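Local coordinates for putative rubredoxin reductase (Rhodopseudomonas palustris, PDB 3FG2), which probably passes electrons from NADH through its bound FAD to the ferredoxin that serves the cytochrome P450 CYP199A2, at residues Q261-S266 with S271-C276. Numbering follows the deposited sequence.
Sequences QQLLTS and SAIGDC. With FAD (flavin-adenine dinucleotide), chain B.
Leu-263 lays one methyl, CD1, against the branch methyl CG2 of Ile-273, 4.2 Å away, the two side chains meeting at about a right angle. With CG of Leu-263 anti to the carbonyl carbon, chi1 -46°, CD1 lies against Ile-273, and helix 293-306 packs on the pair, Gln-299 touching both side chains and Val-303 touching Ile-273. Next to this methyl pair the backbones join: Ala-272 N donates to Leu-263 O at 3.2 Å, bent to 156° at the hydrogen and with the donor tilted 29° from the carbonyl plane. This bond belongs to a single bridge that pairs Leu-264 with Ser-271, so the loop before strand 270-272 folds back on the strand without extending the sheet. Leu-264 brings its tip methyl CD2 to 3.3 Å from Ser-271 OG, alongside a hydroxyl that is also hydrogen-bonded to Arg-306. Thr-265 turns its methyl CG2 to the backbone of Ser-271, while its OG1 bonds to Ile-270 O and Asp-267 N, tying the turn together.

On its other edge the strand runs parallel to 101-104, as the last strand of the FAD-binding Rossmann-type sheet. Past Ile-273 the chain leaves the sheet for the cofactor. Gly-274 passes its CA 3.5 Å from FAD O2P, with a backbone twist and a closeness to the phosphate that leave no place for a CB. Asp-275 then holds FAD twice: its N donates to O2P at 3.0 Å, and its OD1 accepts the ribityl hydroxyl O3' at 2.9 Å. Apolar contact and one backbone bond thus join the loop to the strand, itself paired with 101-104, whereas the polar grip on phosphate and ribityl chain comes from the residues that follow the strand, the Asp-275 amide probably helping to offset the phosphate's negative charge.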
loop_
_atom_site.group_PDB
_atom_site.type_symbol
_atom_site.label_atom_id
_atom_site.label_comp_id
_atom_site.label_asym_id
_atom_site.label_seq_id
_atom_site.Cartn_x
_atom_site.Cartn_y
_atom_site.Cartn_z
ATOM N N GLN A 261 2.033 7.095 -20.153
ATOM C CA GLN A 261 1.401 5.782 -20.283
ATOM C C GLN A 261 2.376 4.618 -20.158
ATOM O O GLN A 261 2.002 3.526 -19.733
ATOM C CB GLN A 261 0.685 5.669 -21.627
ATOM C CG GLN A 261 -0.476 6.621 -21.796
ATOM C CD GLN A 261 -1.076 6.573 -23.193
ATOM O OE1 GLN A 261 -2.047 7.275 -23.483
ATOM N NE2 GLN A 261 -0.500 5.746 -24.064
ATOM N N GLN A 262 3.627 4.846 -20.531
ATOM C CA GLN A 262 4.614 3.784 -20.466
ATOM C C GLN A 262 5.483 3.847 -19.225
ATOM O O GLN A 262 6.517 3.177 -19.146
ATOM C CB GLN A 262 5.469 3.796 -21.733
ATOM C CG GLN A 262 4.755 3.175 -22.930
ATOM C CD GLN A 262 5.455 3.455 -24.245
ATOM O OE1 GLN A 262 6.686 3.419 -24.331
ATOM N NE2 GLN A 262 4.673 3.724 -25.285
ATOM N N LEU A 263 5.049 4.648 -18.256
ATOM C CA LEU A 263 5.749 4.803 -16.986
ATOM C C LEU A 263 7.133 5.425 -17.147
ATOM O O LEU A 263 8.062 5.123 -16.393
ATOM C CB LEU A 263 5.836 3.442 -16.278
ATOM C CG LEU A 263 4.486 2.702 -16.294
ATOM C CD1 LEU A 263 4.600 1.339 -15.628
ATOM C CD2 LEU A 263 3.448 3.556 -15.594
ATOM N N LEU A 264 7.252 6.306 -18.138
ATOM C CA LEU A 264 8.497 7.010 -18.418
ATOM C C LEU A 264 8.385 8.460 -17.976
ATOM O O LEU A 264 7.350 9.099 -18.184
ATOM C CB LEU A 264 8.805 6.979 -19.919
ATOM C CG LEU A 264 9.437 5.711 -20.491
ATOM C CD1 LEU A 264 9.334 5.714 -22.014
ATOM C CD2 LEU A 264 10.892 5.632 -20.042
ATOM N N THR A 265 9.448 8.972 -17.361
ATOM C CA THR A 265 9.467 10.367 -16.929
ATOM C C THR A 265 9.744 11.205 -18.170
ATOM O O THR A 265 9.791 10.678 -19.282
ATOM C CB THR A 265 10.592 10.645 -15.928
ATOM O OG1 THR A 265 11.857 10.444 -16.575
ATOM C CG2 THR A 265 10.472 9.720 -14.709
ATOM N N SER A 266 9.924 12.507 -17.987
ATOM C CA SER A 266 10.209 13.382 -19.116
ATOM C C SER A 266 11.608 13.068 -19.649
ATOM O O SER A 266 11.983 13.498 -20.738
ATOM C CB SER A 266 10.129 14.841 -18.678
ATOM O OG SER A 266 10.988 15.070 -17.578
ATOM N N SER A 271 12.597 5.699 -15.584
ATOM C CA SER A 271 11.208 5.301 -15.353
ATOM C C SER A 271 10.886 5.339 -13.865
ATOM O O SER A 271 11.786 5.306 -13.021
ATOM C CB SER A 271 10.960 3.879 -15.864
ATOM O OG SER A 271 10.999 3.827 -17.273
ATOM N N ALA A 272 9.598 5.405 -13.549
ATOM C CA ALA A 272 9.147 5.404 -12.156
ATOM C C ALA A 272 8.011 4.394 -12.046
ATOM O O ALA A 272 7.102 4.390 -12.876
ATOM C CB ALA A 272 8.665 6.788 -11.749
ATOM N N ILE A 273 8.070 3.537 -11.032
ATOM C CA ILE A 273 7.049 2.515 -10.833
ATOM C C ILE A 273 6.684 2.341 -9.356
ATOM O O ILE A 273 7.483 2.648 -8.461
ATOM C CB ILE A 273 7.531 1.137 -11.346
ATOM C CG1 ILE A 273 8.823 0.747 -10.623
ATOM C CG2 ILE A 273 7.744 1.173 -12.850
ATOM C CD1 ILE A 273 9.310 -0.636 -10.950
ATOM N N GLY A 274 5.475 1.834 -9.116
ATOM C CA GLY A 274 5.030 1.592 -7.757
ATOM C C GLY A 274 4.376 2.758 -7.044
ATOM O O GLY A 274 3.839 3.671 -7.661
ATOM N N ASP A 275 4.422 2.718 -5.723
ATOM C CA ASP A 275 3.824 3.763 -4.911
ATOM C C ASP A 275 4.330 5.167 -5.237
ATOM O O ASP A 275 3.596 6.138 -5.075
ATOM C CB ASP A 275 4.070 3.470 -3.432
ATOM C CG ASP A 275 3.151 2.393 -2.884
ATOM O OD1 ASP A 275 2.459 1.717 -3.679
ATOM O OD2 ASP A 275 3.125 2.224 -1.645
ATOM N N CYS A 276 5.570 5.275 -5.708
ATOM C CA CYS A 276 6.150 6.585 -6.002
ATOM C C CYS A 276 5.722 7.195 -7.325
ATOM O O CYS A 276 5.950 8.385 -7.564
ATOM C CB CYS A 276 7.682 6.510 -5.969
ATOM S SG CYS A 276 8.469 5.838 -7.482
HETATM P PA FAD B . 7.887 -0.246 -1.213
HETATM O O1A FAD B . 7.583 0.709 -0.116
HETATM O O2A FAD B . 7.646 -1.571 -1.077
HETATM O O5B FAD B . 9.422 -0.155 -1.218
HETATM C C5B FAD B . 10.181 1.085 -1.385
HETATM C C4B FAD B . 11.629 0.695 -1.016
HETATM O O4B FAD B . 12.514 1.736 -1.581
HETATM C C3B FAD B . 11.946 0.656 0.490
HETATM O O3B FAD B . 12.637 -0.463 0.951
HETATM C C2B FAD B . 12.601 1.992 0.704
HETATM O O2B FAD B . 13.351 2.065 1.876
HETATM C C1B FAD B . 13.464 2.076 -0.520
HETATM N N9A FAD B . 13.943 3.402 -0.917
HETATM C C8A FAD B . 13.266 4.591 -0.817
HETATM N N7A FAD B . 13.972 5.627 -1.256
HETATM C C5A FAD B . 15.163 5.099 -1.662
HETATM C C6A FAD B . 16.373 5.726 -2.242
HETATM N N6A FAD B . 16.502 7.011 -2.478
HETATM N N1A FAD B . 17.397 4.846 -2.532
HETATM C C2A FAD B . 17.304 3.494 -2.302
HETATM N N3A FAD B . 16.238 2.845 -1.776
HETATM C C4A FAD B . 15.188 3.692 -1.471
HETATM N N1 FAD B . -0.983 -3.716 -0.536
HETATM C C2 FAD B . -1.861 -4.652 -0.897
HETATM O O2 FAD B . -2.244 -4.744 -2.024
HETATM N N3 FAD B . -2.391 -5.599 0.040
HETATM C C4 FAD B . -2.009 -5.591 1.371
HETATM O O4 FAD B . -2.475 -6.415 2.136
HETATM C C4X FAD B . -1.045 -4.573 1.777
HETATM N N5 FAD B . -0.626 -4.521 3.064
HETATM C C5X FAD B . 0.296 -3.550 3.415
HETATM C C6 FAD B . 0.734 -3.520 4.770
HETATM C C7 FAD B . 1.656 -2.593 5.212
HETATM C C7M FAD B . 2.090 -2.603 6.665
HETATM C C8 FAD B . 2.206 -1.608 4.274
HETATM C C8M FAD B . 3.222 -0.566 4.688
HETATM C C9 FAD B . 1.776 -1.625 2.930
HETATM C C9A FAD B . 0.832 -2.586 2.494
HETATM N N10 FAD B . 0.355 -2.673 1.119
HETATM C C10 FAD B . -0.549 -3.630 0.754
HETATM C "C1'" FAD B . 0.902 -1.692 0.149
HETATM C "C2'" FAD B . 2.162 -2.274 -0.561
HETATM O "O2'" FAD B . 3.089 -2.657 0.432
HETATM C "C3'" FAD B . 2.727 -1.197 -1.464
HETATM O "O3'" FAD B . 1.770 -0.861 -2.461
HETATM C "C4'" FAD B . 3.999 -1.696 -2.128
HETATM O "O4'" FAD B . 4.989 -2.052 -1.127
HETATM C "C5'" FAD B . 4.540 -0.598 -3.012
HETATM O "O5'" FAD B . 5.880 -1.136 -3.649
HETATM P P FAD B . 7.010 -0.180 -3.906
HETATM O O1P FAD B . 8.076 -1.113 -4.547
HETATM O O2P FAD B . 6.658 0.930 -4.673
HETATM O O3P FAD B . 7.522 0.354 -2.640
#